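Local coordinates for GGDEF and EAL domain-containing protein (Vibrio cholerae O1 str. 2010EL-1786, PDB 6PWK) that probably acts as a c-di-GMP receptor that controls large adhesins and biofilm formation, binding the dinucleotide through its GGDEF and EAL domains, at residues A[141-146]-A[174-179]; A[46-51]-A[99-104]; A[186-191]-A[237-242]; A[112-117]-A[168-173]. One frame throughout, in Å; residues are numbered along the deposited sequence.

How the contacts relate
From the N terminus, contact 2 comes first: strand 45-51 pairs with strand 96-102, closing a loop that holds helix 53-80 and strand 88-90. Contact 4 then opens on helix 106-118. Before it closes at 168-173, contact 1 has opened on strand 136-142, and that contact closes only at 174-179, so contacts 1 and 4 cross. These three tie the central sheet of the GGDEF domain to itself, to a covering helix and to the segment leaving the edge strand. Ile99 and Met101 of contact 2 pack on Ile116 and Val112 of contact 4, and Phe172 touches Ser141. Contact 3 follows in series, joining helices 184-197 and 232-241.

Contact 1 (A[141-146]-A[174-179]); sequences SNKRQS and SSDTDK
Ser175 OG is gripped by two consecutive backbone amides: Lys143 N donates to it at 2.8 Å, and Arg144 N adds a weak, strongly bent bond. The hydroxyl in turn points a weak hydrogen bond at Asn142 OD1, whose firmer donor is Ser146 OG at 3.0 Å, lying in the carbonyl plane. With chi1 at 90°, Ser175 OG is held over its own main chain, within reach of the turning backbone at 143-144. Next to it Ser175 N bonds to Ser141 O at 2.8 Å, where strand 136-142 of the GGDEF domain sheet runs parallel to the end of edge strand 171-174. A second polar chain starts at Lys143. A bend at chi4 (84°) brings its NZ to Ser141 OG at 2.7 Å and Ser174 OG at 3.0 Å, and Ser174 OG donates to Asp176 OD1 from above the carboxylate plane. Arg144 lies extended across Asp176 at about a right angle; Asp176 O sits 3.9 Å above the centre of one guanidinium face, while the guanidinium and carboxylate planes stand nearly perpendicular. Asn142 ND2 is anchored elsewhere, on Gly43 O. Ser174 OG thus bridges the ammonium and the carboxylate, which probably still attract each other at longer range, and the type I turn from Ser174 to Thr177 is held by serine hydroxyls, backbone groups and the lysine ammonium, without a direct salt bridge between the segments.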
# COMPACT_ATOMS: atom_id res chain seq x y z
N SER A 141 -31.53 -8.94 5.73
CA SER A 141 -32.72 -8.80 6.55
C SER A 141 -32.57 -9.66 7.79
O SER A 141 -32.27 -10.86 7.69
CB SER A 141 -33.98 -9.19 5.79
OG SER A 141 -34.02 -10.59 5.56
N ASN A 142 -32.77 -9.06 8.96
CA ASN A 142 -32.63 -9.78 10.23
C ASN A 142 -33.95 -10.47 10.53
O ASN A 142 -34.92 -9.84 10.95
CB ASN A 142 -32.24 -8.82 11.35
CG ASN A 142 -31.59 -9.54 12.52
OD1 ASN A 142 -30.95 -10.57 12.35
ND2 ASN A 142 -31.76 -8.99 13.72
N LYS A 143 -34.00 -11.78 10.30
CA LYS A 143 -35.17 -12.60 10.58
C LYS A 143 -34.92 -13.60 11.71
O LYS A 143 -35.76 -14.46 11.96
CB LYS A 143 -35.64 -13.32 9.32
CG LYS A 143 -35.94 -12.39 8.15
CD LYS A 143 -36.88 -13.04 7.15
CE LYS A 143 -37.08 -12.17 5.91
NZ LYS A 143 -36.00 -12.36 4.91
N ARG A 144 -33.77 -13.51 12.37
CA ARG A 144 -33.47 -14.28 13.57
C ARG A 144 -32.74 -13.37 14.55
O ARG A 144 -32.30 -12.27 14.20
CB ARG A 144 -32.63 -15.53 13.26
CG ARG A 144 -33.36 -16.59 12.45
CD ARG A 144 -32.51 -17.84 12.26
NE ARG A 144 -33.25 -18.90 11.59
CZ ARG A 144 -32.75 -20.11 11.32
NH1 ARG A 144 -31.51 -20.40 11.66
NH2 ARG A 144 -33.50 -21.01 10.70
N GLN A 145 -32.62 -13.82 15.79
CA GLN A 145 -31.89 -13.06 16.80
C GLN A 145 -30.40 -13.22 16.55
O GLN A 145 -29.85 -14.32 16.70
CB GLN A 145 -32.26 -13.51 18.21
CG GLN A 145 -31.80 -12.54 19.29
CD GLN A 145 -32.00 -13.08 20.69
OE1 GLN A 145 -31.67 -14.23 20.98
NE2 GLN A 145 -32.56 -12.26 21.57
N SER A 146 -29.73 -12.14 16.16
CA SER A 146 -28.34 -12.17 15.76
C SER A 146 -27.53 -11.18 16.58
O SER A 146 -28.03 -10.13 17.00
CB SER A 146 -28.18 -11.85 14.26
OG SER A 146 -29.06 -12.64 13.48
N SER A 174 -30.54 -13.35 3.75
CA SER A 174 -31.39 -13.28 4.93
C SER A 174 -30.67 -13.90 6.12
O SER A 174 -29.92 -14.86 5.97
CB SER A 174 -32.72 -13.98 4.68
OG SER A 174 -33.55 -13.92 5.83
N SER A 175 -30.91 -13.33 7.31
CA SER A 175 -30.19 -13.78 8.50
C SER A 175 -30.49 -15.23 8.85
O SER A 175 -29.73 -15.85 9.60
CB SER A 175 -30.52 -12.88 9.69
OG SER A 175 -31.65 -13.37 10.40
N ASP A 176 -31.59 -15.78 8.33
CA ASP A 176 -31.97 -17.16 8.60
C ASP A 176 -31.38 -18.13 7.59
O ASP A 176 -31.74 -19.32 7.61
CB ASP A 176 -33.50 -17.28 8.62
CG ASP A 176 -34.16 -16.70 7.37
OD1 ASP A 176 -33.46 -16.51 6.36
OD2 ASP A 176 -35.38 -16.44 7.41
N THR A 177 -30.49 -17.67 6.71
CA THR A 177 -30.00 -18.50 5.62
C THR A 177 -29.24 -19.72 6.15
O THR A 177 -28.62 -19.68 7.22
CB THR A 177 -29.09 -17.69 4.70
OG1 THR A 177 -28.68 -18.51 3.59
CG2 THR A 177 -27.85 -17.21 5.45
N ASP A 178 -29.32 -20.81 5.40
CA ASP A 178 -28.53 -22.00 5.70
C ASP A 178 -27.12 -21.90 5.14
O ASP A 178 -26.28 -22.76 5.45
CB ASP A 178 -29.21 -23.25 5.15
CG ASP A 178 -30.46 -23.62 5.93
OD1 ASP A 178 -30.56 -23.24 7.11
OD2 ASP A 178 -31.33 -24.30 5.35
N LYS A 179 -26.83 -20.89 4.32
CA LYS A 179 -25.50 -20.73 3.75
C LYS A 179 -24.48 -20.43 4.83
O LYS A 179 -24.77 -19.79 5.84
CB LYS A 179 -25.50 -19.60 2.71
CG LYS A 179 -26.24 -19.95 1.42
CD LYS A 179 -26.07 -18.86 0.38
CE LYS A 179 -26.73 -17.56 0.81
NZ LYS A 179 -26.61 -16.50 -0.23

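Contact 2 (A[46-51]-A[99-104]); sequences GVAILQ and IIMPNM
Strands 46-51 and 99-102 run antiparallel, their short axes 4.8 Å apart at closest approach and at 161° to each other, as neighbours in the central sheet of the GGDEF domain. Gly46 and Met101 form a hydrogen-bonded pair, with Gly46 N to Met101 O at 2.8 Å and Met101 N to Gly46 O at 2.9 Å. Val47 and Ile100 follow as a non-hydrogen-bonded pair, and Ala48 with Ile99 is again hydrogen-bonded in both directions. On its other edge strand 46-51 bonds to strand 136-142, so it lies inside the sheet. Side chains alternate between two covered faces. Val47 CG2 meets Ile100 CG1 obliquely at 4.1 Å on one face, where Tyr31 of helix 28-41 touches both residues. Farther along strand 46-51, Ile49, on the same face as Val47, touches the bound c-di-GMP. On the other face, which helix 106-118 covers, Ala48 CB lies 4.2 Å from Ile99 CB. Met101 folds back toward the partner strand there: its chain bends at chi2 and again at chi3 (-65°), carrying the terminal methyl across Gly46, where no side chain intervenes, until Met101 CE rests 3.7 Å from both Gly46 O and Ala48 CB.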
# COMPACT_ATOMS: atom_id res chain seq x y z
N GLY A 46 -33.93 -4.51 8.60
CA GLY A 46 -32.82 -4.90 7.76
C GLY A 46 -31.64 -3.97 7.93
O GLY A 46 -31.72 -2.92 8.57
N VAL A 47 -30.53 -4.38 7.33
CA VAL A 47 -29.27 -3.66 7.41
C VAL A 47 -28.57 -3.78 6.06
O VAL A 47 -28.70 -4.79 5.36
CB VAL A 47 -28.39 -4.20 8.58
CG1 VAL A 47 -27.51 -5.36 8.13
CG2 VAL A 47 -27.58 -3.10 9.20
N ALA A 48 -27.85 -2.72 5.68
CA ALA A 48 -27.28 -2.64 4.34
C ALA A 48 -25.93 -1.95 4.39
O ALA A 48 -25.65 -1.14 5.28
CB ALA A 48 -28.21 -1.90 3.37
N ILE A 49 -25.08 -2.27 3.41
CA ILE A 49 -23.77 -1.67 3.27
C ILE A 49 -23.56 -1.31 1.80
O ILE A 49 -23.87 -2.11 0.91
CB ILE A 49 -22.64 -2.59 3.77
CG1 ILE A 49 -21.29 -1.88 3.70
CG2 ILE A 49 -22.60 -3.90 2.99
CD1 ILE A 49 -20.14 -2.69 4.27
N LEU A 50 -23.06 -0.10 1.55
CA LEU A 50 -22.81 0.40 0.21
C LEU A 50 -21.34 0.78 0.11
O LEU A 50 -20.86 1.61 0.90
CB LEU A 50 -23.70 1.60 -0.11
CG LEU A 50 -23.38 2.35 -1.40
CD1 LEU A 50 -23.74 1.50 -2.61
CD2 LEU A 50 -24.09 3.69 -1.45
N GLN A 51 -20.63 0.20 -0.85
CA GLN A 51 -19.22 0.49 -1.06
C GLN A 51 -19.05 1.29 -2.35
O GLN A 51 -19.51 0.88 -3.41
CB GLN A 51 -18.38 -0.78 -1.13
CG GLN A 51 -16.94 -0.51 -1.50
CD GLN A 51 -16.07 -1.75 -1.44
OE1 GLN A 51 -16.52 -2.82 -1.02
NE2 GLN A 51 -14.82 -1.61 -1.84
N ILE A 99 -26.03 1.25 6.71
CA ILE A 99 -27.42 1.69 6.74
C ILE A 99 -28.23 0.72 7.59
O ILE A 99 -28.12 -0.50 7.43
CB ILE A 99 -28.01 1.77 5.31
CG1 ILE A 99 -27.28 2.83 4.49
CG2 ILE A 99 -29.49 2.08 5.37
CD1 ILE A 99 -27.47 2.71 3.01
N ILE A 100 -29.03 1.27 8.51
CA ILE A 100 -29.92 0.49 9.36
C ILE A 100 -31.35 0.89 9.04
O ILE A 100 -31.68 2.08 9.03
CB ILE A 100 -29.62 0.71 10.85
CG1 ILE A 100 -28.13 0.52 11.14
CG2 ILE A 100 -30.44 -0.24 11.70
CD1 ILE A 100 -27.74 0.84 12.56
N MET A 101 -32.20 -0.10 8.77
CA MET A 101 -33.60 0.12 8.39
C MET A 101 -34.50 -0.71 9.30
O MET A 101 -34.82 -1.86 8.99
CB MET A 101 -33.82 -0.23 6.92
CG MET A 101 -33.04 0.64 5.95
SD MET A 101 -32.57 -0.25 4.46
CE MET A 101 -31.46 -1.47 5.15
N PRO A 102 -34.92 -0.15 10.43
CA PRO A 102 -35.77 -0.91 11.35
C PRO A 102 -37.22 -0.96 10.88
O PRO A 102 -37.69 -0.10 10.13
CB PRO A 102 -35.67 -0.12 12.67
CG PRO A 102 -34.51 0.83 12.47
CD PRO A 102 -34.48 1.12 11.01
N ASN A 103 -37.91 -2.01 11.33
CA ASN A 103 -39.33 -2.21 11.06
C ASN A 103 -39.60 -2.32 9.56
O ASN A 103 -40.57 -1.77 9.04
CB ASN A 103 -40.18 -1.10 11.68
CG ASN A 103 -39.77 -0.79 13.11
OD1 ASN A 103 -39.54 0.37 13.46
ND2 ASN A 103 -39.67 -1.82 13.93
N MET A 104 -38.73 -3.05 8.85
CA MET A 104 -38.90 -3.29 7.43
C MET A 104 -38.63 -4.76 7.14
O MET A 104 -37.60 -5.30 7.56
CB MET A 104 -37.96 -2.42 6.59
CG MET A 104 -38.12 -0.93 6.82
SD MET A 104 -37.77 0.05 5.35
CE MET A 104 -39.43 0.41 4.78

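Contact 3 (A[186-191]-A[237-242]); sequences QWKTLV and FALEQL
Trp187 packs against Phe237 where helix 184-197 crosses helix 232-241, in the EAL domain, a TIM-barrel-like fold. The short helical segments cross near a right angle, at -102°, with their axes 8.8 Å apart and the contact gathered around Trp187, Lys188 and Val191.

The aromatic contact is oblique. The five-membered ring of Trp187 and the Phe237 ring have centroids 5.4 Å apart and planes at 75°, and Trp187 CD1 touches both CE1 and CZ of Phe237. Phe237 reaches the indole because its CG stands between the backbone N and the carbonyl carbon (chi1 80°), a rotation that also leaves the CB of Ala238 over the centre of one ring face. Polar anchoring of the indole comes from helix 148-164 of the GGDEF domain: Trp187 NE1 bonds to Asn157 OD1. Phe237 also packs on that helix, at Asp156, Asn157 and Ala160, so this pair sits where the two domains meet.

The remaining contacts are aliphatic. Trp187 CB lies 3.6 Å from Ala238 CB. Val191 CG1 and Leu239 CD1 meet tip to tip at 4.0 Å. The other branch of Leu239 turns to Lys188, its CD2 lying 3.7 Å from Lys188 CA. Ala238 and Leu242 touch Lys184 of a c-di-GMP pocket, and the Leu242 side chain is about 5 Å from a bound dinucleotide. The extended lysine chain passes obliquely over Leu242, whose CD1 rests 3.9 Å from both CB and CD of Lys188.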
# COMPACT_ATOMS: atom_id res chain seq x y z
N GLN A 186 -12.05 -15.74 9.24
CA GLN A 186 -12.55 -17.11 9.26
C GLN A 186 -12.43 -17.77 7.90
O GLN A 186 -12.04 -18.94 7.80
CB GLN A 186 -13.99 -17.14 9.75
CG GLN A 186 -14.15 -16.85 11.24
CD GLN A 186 -15.60 -16.71 11.66
OE1 GLN A 186 -16.44 -16.25 10.89
NE2 GLN A 186 -15.90 -17.12 12.88
N TRP A 187 -12.76 -17.04 6.83
CA TRP A 187 -12.60 -17.58 5.48
C TRP A 187 -11.15 -17.94 5.20
O TRP A 187 -10.86 -19.02 4.67
CB TRP A 187 -13.11 -16.58 4.44
CG TRP A 187 -14.59 -16.60 4.21
CD1 TRP A 187 -15.46 -15.57 4.43
CD2 TRP A 187 -15.37 -17.69 3.71
NE1 TRP A 187 -16.74 -15.96 4.10
CE2 TRP A 187 -16.71 -17.25 3.66
CE3 TRP A 187 -15.07 -18.99 3.31
CZ2 TRP A 187 -17.75 -18.07 3.21
CZ3 TRP A 187 -16.10 -19.81 2.87
CH2 TRP A 187 -17.42 -19.35 2.83
N LYS A 188 -10.23 -17.04 5.55
CA LYS A 188 -8.81 -17.30 5.30
C LYS A 188 -8.34 -18.55 6.04
O LYS A 188 -7.59 -19.36 5.48
CB LYS A 188 -7.98 -16.08 5.71
CG LYS A 188 -6.49 -16.25 5.47
CD LYS A 188 -5.69 -15.16 6.16
CE LYS A 188 -4.20 -15.43 6.07
NZ LYS A 188 -3.44 -14.67 7.10
N THR A 189 -8.76 -18.71 7.30
CA THR A 189 -8.39 -19.90 8.05
C THR A 189 -8.92 -21.17 7.39
O THR A 189 -8.22 -22.18 7.31
CB THR A 189 -8.90 -19.80 9.49
OG1 THR A 189 -8.39 -18.61 10.10
CG2 THR A 189 -8.45 -21.00 10.31
N LEU A 190 -10.17 -21.12 6.90
CA LEU A 190 -10.75 -22.30 6.25
C LEU A 190 -10.00 -22.64 4.97
O LEU A 190 -9.75 -23.82 4.70
CB LEU A 190 -12.23 -22.06 5.97
CG LEU A 190 -12.97 -23.20 5.27
CD1 LEU A 190 -12.89 -24.47 6.11
CD2 LEU A 190 -14.42 -22.83 4.99
N VAL A 191 -9.63 -21.63 4.18
CA VAL A 191 -8.88 -21.88 2.95
C VAL A 191 -7.51 -22.48 3.28
O VAL A 191 -7.07 -23.43 2.63
CB VAL A 191 -8.75 -20.59 2.13
CG1 VAL A 191 -7.92 -20.84 0.88
CG2 VAL A 191 -10.12 -20.06 1.76
N PHE A 237 -12.96 -12.72 -1.76
CA PHE A 237 -12.97 -11.36 -1.23
C PHE A 237 -12.19 -11.27 0.07
O PHE A 237 -11.50 -10.27 0.32
CB PHE A 237 -14.41 -10.88 -1.02
CG PHE A 237 -15.03 -11.39 0.25
CD1 PHE A 237 -15.44 -12.71 0.35
CD2 PHE A 237 -15.20 -10.56 1.34
CE1 PHE A 237 -16.01 -13.19 1.52
CE2 PHE A 237 -15.77 -11.02 2.51
CZ PHE A 237 -16.18 -12.34 2.60
N ALA A 238 -12.27 -12.31 0.90
CA ALA A 238 -11.56 -12.29 2.18
C ALA A 238 -10.06 -12.41 1.97
O ALA A 238 -9.28 -11.76 2.68
CB ALA A 238 -12.07 -13.42 3.07
N LEU A 239 -9.63 -13.22 1.00
CA LEU A 239 -8.20 -13.41 0.78
C LEU A 239 -7.56 -12.15 0.20
O LEU A 239 -6.44 -11.79 0.57
CB LEU A 239 -7.97 -14.60 -0.15
CG LEU A 239 -8.54 -15.94 0.32
CD1 LEU A 239 -8.05 -17.07 -0.57
CD2 LEU A 239 -8.18 -16.20 1.78
N GLU A 240 -8.26 -11.47 -0.71
CA GLU A 240 -7.71 -10.25 -1.29
C GLU A 240 -7.70 -9.11 -0.28
O GLU A 240 -6.76 -8.31 -0.25
CB GLU A 240 -8.49 -9.85 -2.54
CG GLU A 240 -8.29 -10.79 -3.72
CD GLU A 240 -8.86 -10.23 -5.01
OE1 GLU A 240 -10.10 -10.23 -5.16
OE2 GLU A 240 -8.07 -9.79 -5.87
N GLN A 241 -8.73 -9.02 0.56
CA GLN A 241 -8.77 -7.97 1.56
C GLN A 241 -7.70 -8.18 2.63
O GLN A 241 -7.25 -7.21 3.25
CB GLN A 241 -10.16 -7.91 2.21
CG GLN A 241 -10.59 -6.50 2.57
CD GLN A 241 -10.87 -5.65 1.35
OE1 GLN A 241 -11.46 -6.12 0.38
NE2 GLN A 241 -10.43 -4.40 1.38
N LEU A 242 -7.28 -9.42 2.84
CA LEU A 242 -6.24 -9.74 3.81
C LEU A 242 -4.88 -9.95 3.15
O LEU A 242 -3.95 -10.42 3.82
CB LEU A 242 -6.63 -10.98 4.61
CG LEU A 242 -7.93 -10.88 5.42
CD1 LEU A 242 -8.25 -12.21 6.08
CD2 LEU A 242 -7.84 -9.77 6.46

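Contact 4 (A[112-117]-A[168-173]); sequences VAESII and LNYGFI
Asn169 meets two residues of helix 106-118, Ile117 and Glu114. Its CB lies 3.7 Å from Ile117 CD1, the end of the isoleucine's longer branch, and this methyl also lies against Asn169 O. From the other helix residue, Glu114 OE2 approaches the amide group at Asn169 CG, 3.5 Å away; the carboxylate and amide planes are nearly perpendicular, and the two side chains cross at about a right angle. Glu114 gets there by a bend at chi2 (75°), which swings its carboxylate from the flank of the helix toward 168-173.

The helix here packs on the central sheet of the GGDEF domain, whose strand 136-142 packs Leu137 against both Ala113 and Ile117.

Tyr170 follows, and its ring meets three helix residues, one over a face and two at the edge. Ala113 CB stands over the face in a CH-pi contact, 4.3 Å from the ring centroid of Tyr170 and only 10° off the normal. At the edge come Ile117 CD1, 4.0 Å from Tyr170 CD1, and Glu114 OE1, beside Tyr170 CE1. That carboxylate oxygen lies near the ring plane, a position consistent with a mild attraction to the C-H edge.

Gly171, in the edge strand of that sheet, bonds through its backbone to Leu137 and Val139. Phe172 then turns its ring to an earlier turn of the same helix, where Lys110 makes a cation-pi contact with it.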
# COMPACT_ATOMS: atom_id res chain seq x y z
N VAL A 112 -36.05 0.04 -0.77
CA VAL A 112 -35.06 0.98 -0.24
C VAL A 112 -33.71 0.75 -0.92
O VAL A 112 -33.04 1.70 -1.32
CB VAL A 112 -34.96 0.84 1.29
CG1 VAL A 112 -33.83 1.70 1.82
CG2 VAL A 112 -36.28 1.21 1.94
N ALA A 113 -33.30 -0.51 -1.07
CA ALA A 113 -32.05 -0.81 -1.75
C ALA A 113 -32.13 -0.44 -3.23
O ALA A 113 -31.14 0.03 -3.81
CB ALA A 113 -31.71 -2.30 -1.59
N GLU A 114 -33.29 -0.64 -3.86
CA GLU A 114 -33.46 -0.22 -5.24
C GLU A 114 -33.37 1.29 -5.36
O GLU A 114 -32.79 1.81 -6.32
CB GLU A 114 -34.80 -0.72 -5.79
CG GLU A 114 -34.74 -1.21 -7.22
CD GLU A 114 -34.07 -2.57 -7.34
OE1 GLU A 114 -34.49 -3.51 -6.63
OE2 GLU A 114 -33.10 -2.69 -8.12
N SER A 115 -33.93 2.02 -4.39
CA SER A 115 -33.86 3.47 -4.42
C SER A 115 -32.45 3.98 -4.15
O SER A 115 -32.07 5.03 -4.66
CB SER A 115 -34.84 4.07 -3.40
OG SER A 115 -34.50 3.65 -2.09
N ILE A 116 -31.67 3.25 -3.35
CA ILE A 116 -30.28 3.65 -3.10
C ILE A 116 -29.49 3.66 -4.40
O ILE A 116 -28.82 4.64 -4.73
CB ILE A 116 -29.63 2.72 -2.06
CG1 ILE A 116 -30.23 2.96 -0.67
CG2 ILE A 116 -28.13 2.93 -2.02
CD1 ILE A 116 -29.75 1.98 0.37
N ILE A 117 -29.58 2.57 -5.17
CA ILE A 117 -28.76 2.43 -6.37
C ILE A 117 -29.13 3.48 -7.40
O ILE A 117 -28.26 4.15 -7.97
CB ILE A 117 -28.89 1.00 -6.93
CG1 ILE A 117 -28.40 -0.01 -5.90
CG2 ILE A 117 -28.11 0.87 -8.23
CD1 ILE A 117 -29.01 -1.37 -6.06
N LEU A 168 -26.48 -8.48 -10.65
CA LEU A 168 -27.41 -8.17 -9.57
C LEU A 168 -27.27 -6.70 -9.18
O LEU A 168 -26.16 -6.18 -9.07
CB LEU A 168 -27.14 -9.05 -8.35
CG LEU A 168 -27.17 -10.57 -8.53
CD1 LEU A 168 -26.82 -11.26 -7.22
CD2 LEU A 168 -28.52 -11.03 -9.04
N ASN A 169 -28.41 -6.04 -8.99
CA ASN A 169 -28.37 -4.69 -8.45
C ASN A 169 -27.78 -4.67 -7.05
O ASN A 169 -27.06 -3.73 -6.68
CB ASN A 169 -29.78 -4.08 -8.44
CG ASN A 169 -30.32 -3.84 -9.83
OD1 ASN A 169 -30.08 -2.80 -10.43
ND2 ASN A 169 -31.06 -4.82 -10.35
N TYR A 170 -28.03 -5.72 -6.27
CA TYR A 170 -27.54 -5.80 -4.90
C TYR A 170 -27.47 -7.27 -4.49
O TYR A 170 -28.15 -8.12 -5.07
CB TYR A 170 -28.43 -5.01 -3.93
CG TYR A 170 -29.89 -5.38 -4.02
CD1 TYR A 170 -30.73 -4.77 -4.94
CD2 TYR A 170 -30.43 -6.36 -3.20
CE1 TYR A 170 -32.06 -5.11 -5.04
CE2 TYR A 170 -31.76 -6.71 -3.28
CZ TYR A 170 -32.57 -6.08 -4.21
OH TYR A 170 -33.90 -6.42 -4.31
N GLY A 171 -26.66 -7.54 -3.49
CA GLY A 171 -26.56 -8.86 -2.91
C GLY A 171 -27.43 -8.97 -1.66
O GLY A 171 -27.25 -8.21 -0.71
N PHE A 172 -28.36 -9.92 -1.68
CA PHE A 172 -29.32 -10.12 -0.61
C PHE A 172 -29.06 -11.45 0.08
O PHE A 172 -29.02 -12.49 -0.57
CB PHE A 172 -30.75 -10.08 -1.14
CG PHE A 172 -31.81 -10.05 -0.07
CD1 PHE A 172 -32.20 -11.21 0.58
CD2 PHE A 172 -32.42 -8.85 0.28
CE1 PHE A 172 -33.17 -11.17 1.57
CE2 PHE A 172 -33.39 -8.81 1.26
CZ PHE A 172 -33.77 -9.97 1.91
N ILE A 173 -28.88 -11.40 1.40
CA ILE A 173 -28.79 -12.58 2.25
C ILE A 173 -29.71 -12.37 3.44
O ILE A 173 -29.66 -11.31 4.08
CB ILE A 173 -27.35 -12.85 2.72
CG1 ILE A 173 -26.41 -13.05 1.53
CG2 ILE A 173 -27.30 -14.07 3.63
CD1 ILE A 173 -24.99 -13.39 1.94